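Purine nucleoside phosphorylase (Grouper iridovirus, PDB 3KHS) probably catalyses the phosphorolysis of purine nucleosides to the free base and ribose 1-phosphate, serving purine salvage. Local coordinates at residues L32-D37 / A260-S265; L178-A183 / S265-A270. All coordinates share one frame; numbering follows the deposited sequence.

Contact 1. Residues L32-D37 / A260-S265; sequences LGKIGD and AGEEAS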
loop_
_atom_site.group_PDB
_atom_site.type_symbol
_atom_site.label_atom_id
_atom_site.label_comp_id
_atom_site.label_asym_id
_atom_site.label_seq_id
_atom_site.Cartn_x
_atom_site.Cartn_y
_atom_site.Cartn_z
ATOM N N LEU B 32 -21.405 7.769 -16.565
ATOM C CA LEU B 32 -21.133 7.857 -17.992
ATOM C C LEU B 32 -21.730 6.681 -18.781
ATOM O O LEU B 32 -21.279 6.359 -19.878
ATOM C CB LEU B 32 -19.617 7.937 -18.185
ATOM C CG LEU B 32 -18.998 9.113 -17.428
ATOM C CD1 LEU B 32 -17.469 9.068 -17.531
ATOM C CD2 LEU B 32 -19.555 10.427 -18.013
ATOM N N GLY B 33 -22.748 6.048 -18.208
ATOM C CA GLY B 33 -23.402 4.924 -18.857
ATOM C C GLY B 33 -24.003 5.230 -20.219
ATOM O O GLY B 33 -23.852 4.456 -21.165
ATOM N N LYS B 34 -24.687 6.360 -20.327
ATOM C CA LYS B 34 -25.319 6.750 -21.583
ATOM C C LYS B 34 -24.448 6.475 -22.811
ATOM O O LYS B 34 -24.964 6.260 -23.892
ATOM C CB LYS B 34 -25.695 8.234 -21.535
ATOM C CG LYS B 34 -26.744 8.599 -20.491
ATOM C CD LYS B 34 -28.170 8.543 -21.046
ATOM C CE LYS B 34 -29.188 9.023 -19.996
ATOM N NZ LYS B 34 -30.610 9.087 -20.491
ATOM N N ILE B 35 -23.133 6.482 -22.640
ATOM C CA ILE B 35 -22.224 6.239 -23.746
ATOM C C ILE B 35 -22.606 4.962 -24.494
ATOM O O ILE B 35 -22.433 4.865 -25.707
ATOM C CB ILE B 35 -20.769 6.062 -23.244
ATOM C CG1 ILE B 35 -20.287 7.305 -22.510
ATOM C CG2 ILE B 35 -19.847 5.768 -24.412
ATOM C CD1 ILE B 35 -18.808 7.229 -22.119
ATOM N N GLY B 36 -23.119 3.988 -23.746
ATOM C CA GLY B 36 -23.495 2.706 -24.312
ATOM C C GLY B 36 -24.643 2.709 -25.299
ATOM O O GLY B 36 -24.684 1.874 -26.202
ATOM N N ASP B 37 -25.581 3.633 -25.128
ATOM C CA ASP B 37 -26.721 3.730 -26.022
ATOM C C ASP B 37 -26.232 4.036 -27.429
ATOM O O ASP B 37 -26.972 3.894 -28.394
ATOM C CB ASP B 37 -27.659 4.851 -25.581
ATOM C CG ASP B 37 -28.061 4.747 -24.122
ATOM O OD1 ASP B 37 -28.130 3.603 -23.590
ATOM O OD2 ASP B 37 -28.322 5.822 -23.522
ATOM N N ALA B 260 -25.551 19.028 -14.052
ATOM C CA ALA B 260 -24.175 18.787 -14.487
ATOM C C ALA B 260 -23.976 17.403 -15.110
ATOM O O ALA B 260 -23.490 17.297 -16.236
ATOM C CB ALA B 260 -23.195 18.987 -13.300
ATOM N N GLY B 261 -24.382 16.350 -14.399
ATOM C CA GLY B 261 -24.188 14.999 -14.903
ATOM C C GLY B 261 -24.662 14.689 -16.322
ATOM O O GLY B 261 -23.948 14.045 -17.107
ATOM N N GLU B 262 -25.868 15.138 -16.662
ATOM C CA GLU B 262 -26.409 14.861 -17.982
ATOM C C GLU B 262 -25.684 15.564 -19.122
ATOM O O GLU B 262 -25.558 15.007 -20.214
ATOM C CB GLU B 262 -27.904 15.180 -18.028
ATOM C CG GLU B 262 -28.794 13.961 -17.771
ATOM C CD GLU B 262 -28.428 12.751 -18.647
ATOM O OE1 GLU B 262 -28.378 12.900 -19.894
ATOM O OE2 GLU B 262 -28.193 11.649 -18.084
ATOM N N GLU B 263 -25.209 16.779 -18.874
ATOM C CA GLU B 263 -24.481 17.516 -19.888
ATOM C C GLU B 263 -23.134 16.844 -20.050
ATOM O O GLU B 263 -22.641 16.672 -21.166
ATOM C CB GLU B 263 -24.290 18.958 -19.450
ATOM C CG GLU B 263 -23.785 19.870 -20.547
ATOM C CD GLU B 263 -24.068 21.326 -20.239
ATOM O OE1 GLU B 263 -25.254 21.647 -19.979
ATOM O OE2 GLU B 263 -23.115 22.142 -20.259
ATOM N N ALA B 264 -22.543 16.454 -18.928
ATOM C CA ALA B 264 -21.254 15.784 -18.966
ATOM C C ALA B 264 -21.387 14.517 -19.818
ATOM O O ALA B 264 -20.562 14.237 -20.690
ATOM C CB ALA B 264 -20.805 15.435 -17.552
ATOM N N SER B 265 -22.452 13.770 -19.567
ATOM C CA SER B 265 -22.724 12.531 -20.270
ATOM C C SER B 265 -22.828 12.731 -21.790
ATOM O O SER B 265 -22.247 11.976 -22.580
ATOM C CB SER B 265 -24.021 11.937 -19.722
ATOM O OG SER B 265 -24.207 10.622 -20.181
#

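Contact 2. Residues L178-A183 / S265-A270; sequences LGMSYA and SARMTA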
loop_
_atom_site.group_PDB
_atom_site.type_symbol
_atom_site.label_atom_id
_atom_site.label_comp_id
_atom_site.label_asym_id
_atom_site.label_seq_id
_atom_site.Cartn_x
_atom_site.Cartn_y
_atom_site.Cartn_z
ATOM N N LEU B 178 -15.133 19.537 -31.484
ATOM C CA LEU B 178 -16.478 19.610 -30.897
ATOM C C LEU B 178 -16.710 20.905 -30.131
ATOM O O LEU B 178 -17.802 21.127 -29.602
ATOM C CB LEU B 178 -16.746 18.414 -29.972
ATOM C CG LEU B 178 -16.914 17.038 -30.636
ATOM C CD1 LEU B 178 -16.404 15.978 -29.685
ATOM C CD2 LEU B 178 -18.379 16.782 -31.034
ATOM N N GLY B 179 -15.684 21.754 -30.079
ATOM C CA GLY B 179 -15.810 23.031 -29.398
ATOM C C GLY B 179 -15.588 22.978 -27.896
ATOM O O GLY B 179 -16.111 23.821 -27.174
ATOM N N MET B 180 -14.789 22.016 -27.433
ATOM C CA MET B 180 -14.532 21.832 -26.000
ATOM C C MET B 180 -13.065 22.009 -25.668
ATOM O O MET B 180 -12.614 21.642 -24.583
ATOM C CB MET B 180 -14.950 20.417 -25.568
ATOM C CG MET B 180 -16.291 19.954 -26.117
ATOM S SD MET B 180 -16.807 18.297 -25.551
ATOM C CE MET B 180 -15.467 17.345 -26.152
ATOM N N SER B 181 -12.312 22.568 -26.593
ATOM C CA SER B 181 -10.886 22.723 -26.364
ATOM C C SER B 181 -10.513 23.484 -25.094
ATOM O O SER B 181 -9.462 23.228 -24.516
ATOM C CB SER B 181 -10.239 23.403 -27.569
ATOM O OG SER B 181 -10.835 24.675 -27.778
ATOM N N TYR B 182 -11.356 24.410 -24.659
ATOM C CA TYR B 182 -11.045 25.207 -23.479
ATOM C C TYR B 182 -11.348 24.479 -22.178
ATOM O O TYR B 182 -10.840 24.854 -21.117
ATOM C CB TYR B 182 -11.815 26.543 -23.539
ATOM C CG TYR B 182 -11.155 27.563 -24.452
ATOM C CD1 TYR B 182 -9.919 28.119 -24.120
ATOM C CD2 TYR B 182 -11.721 27.905 -25.686
ATOM C CE1 TYR B 182 -9.246 28.989 -24.989
ATOM C CE2 TYR B 182 -11.065 28.772 -26.573
ATOM C CZ TYR B 182 -9.823 29.308 -26.215
ATOM O OH TYR B 182 -9.149 30.148 -27.079
ATOM N N ALA B 183 -12.144 23.423 -22.288
ATOM C CA ALA B 183 -12.595 22.609 -21.156
ATOM C C ALA B 183 -11.958 21.227 -21.165
ATOM O O ALA B 183 -12.330 20.343 -20.369
ATOM C CB ALA B 183 -14.112 22.443 -21.225
ATOM N N SER B 265 -22.452 13.770 -19.567
ATOM C CA SER B 265 -22.724 12.531 -20.270
ATOM C C SER B 265 -22.828 12.731 -21.790
ATOM O O SER B 265 -22.247 11.976 -22.580
ATOM C CB SER B 265 -24.021 11.937 -19.722
ATOM O OG SER B 265 -24.207 10.622 -20.181
ATOM N N ALA B 266 -23.574 13.745 -22.197
ATOM C CA ALA B 266 -23.737 14.023 -23.605
ATOM C C ALA B 266 -22.398 14.410 -24.237
ATOM O O ALA B 266 -22.035 13.857 -25.280
ATOM C CB ALA B 266 -24.759 15.108 -23.798
ATOM N N ARG B 267 -21.662 15.332 -23.610
ATOM C CA ARG B 267 -20.363 15.774 -24.124
ATOM C C ARG B 267 -19.391 14.600 -24.265
ATOM O O ARG B 267 -18.726 14.448 -25.290
ATOM C CB ARG B 267 -19.716 16.820 -23.195
ATOM C CG ARG B 267 -20.560 18.062 -22.845
ATOM C CD ARG B 267 -19.756 19.082 -22.031
ATOM N NE ARG B 267 -19.039 19.997 -22.918
ATOM C CZ ARG B 267 -18.381 21.094 -22.534
ATOM N NH1 ARG B 267 -18.330 21.448 -21.246
ATOM N NH2 ARG B 267 -17.774 21.851 -23.446
ATOM N N MET B 268 -19.308 13.787 -23.217
ATOM C CA MET B 268 -18.408 12.643 -23.202
ATOM C C MET B 268 -18.789 11.646 -24.285
ATOM O O MET B 268 -17.921 11.101 -24.952
ATOM C CB MET B 268 -18.438 11.967 -21.827
ATOM C CG MET B 268 -17.406 10.852 -21.658
ATOM S SD MET B 268 -15.671 11.354 -21.772
ATOM C CE MET B 268 -15.378 11.967 -20.022
ATOM N N THR B 269 -20.087 11.412 -24.455
ATOM C CA THR B 269 -20.567 10.496 -25.481
ATOM C C THR B 269 -20.156 10.976 -26.865
ATOM O O THR B 269 -19.702 10.182 -27.689
ATOM C CB THR B 269 -22.092 10.378 -25.467
ATOM O OG1 THR B 269 -22.528 9.862 -24.200
ATOM C CG2 THR B 269 -22.554 9.440 -26.587
ATOM N N ALA B 270 -20.328 12.274 -27.124
ATOM C CA ALA B 270 -19.950 12.854 -28.403
ATOM C C ALA B 270 -18.455 12.686 -28.638
ATOM O O ALA B 270 -18.024 12.264 -29.718
ATOM C CB ALA B 270 -20.317 14.324 -28.430
#

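Contact 1. Residues L32-D37 / A260-S265
Ser265, which meets Lys34 and Leu32 across this contact, has its carbonyl O gripped twice, by the backbone N and the hydroxyl of Thr269, which reach it from opposite faces of its plane. The Ser265 hydroxyl, by contrast, is placed anti to the backbone N (chi1 -169°) and pressed against the Lys34 chain, OG lying 3.1 Å from CB and 3.3 Å from CG of that lysine, and it is buried here with no polar partner in the model. Leu32 CD2 packs 4.4 Å from Ser265 CA, and the Leu32 side chain also touches Thr111 of strand 107-116. Residues 32-37 follow the first strand of the phosphorylase fold, 24-28, on a glycine-containing loop; the side chain of Leu32 lies about 6 Å from a bound phosphate ion, consistent with the phosphate site of related enzymes. The contact lays this loop on helix 257-279. At its exposed edge Lys34, bent at chi2 (-91°), crosses Glu262 at about a right angle, and the methylene CE comes to 3.4 Å from Glu262 OE2. Lys34 NZ stays 4.3 Å from the same Glu262 OE2, too far for a salt bridge, leaving at most a loose electrostatic attraction.

Contact 2. Residues L178-A183 / S265-A270
Met180 and Arg267 run past one another in opposite directions and form the close part of this contact. Met180 CG sits 3.6 Å from Arg267 NH2, and farther along Met180 SD lies 3.8 Å from Arg267 NE and 4.0 Å from Arg267 CB. The methionine starts out with CG anti to its carbonyl carbon (chi1 -44°) and runs extended as far as the sulfur, which carries CB, CG and SD past the arginine before the chain bends at chi3. Ala183 CB comes less close, 4.3 Å from Arg267 NH2, and both residues approach the guanidinium obliquely. Phe126 of strand 126-129 packs on both Met180 and Arg267, and Leu271 also meets Met180. The exposed side is looser: Leu178, at the end of helix 165-178, rests CD2 4.1 Å from Ala270 CB and CD1 4.0 Å from Ala270 C. Just beyond it Gly179, with positive phi (84°), closes that helix in a Schellman motif and turns the chain toward strand 184-191. With carbon atoms of Met180 and Ala183 as the neighbours of Arg267 NH2 in the loop, and neither a salt bridge nor a polar bond between the segments, loop and helix meet by van der Waals fit.

Overall arrangement
Both contacts draw on helix 257-279, the last helix of the chain, and share Ser265; their centres lie 11 Å apart on the same side of the chain's centre. Along the sequence they interlock: 32-37 comes first, then 178-183, and only afterwards the helix, whose earlier turns serve contact 1 and later ones contact 2. They also touch directly, Ile35 packing on Met268 and Thr269. Met268, whose side chain leaves the helix away from 178-183, packs on Phe126 and on strand 231-241. The closing helix thus ties the loop after strand 24-28 and the turn before strand 184-191 to the mixed sheet, and no other subunit touches the segments of either contact.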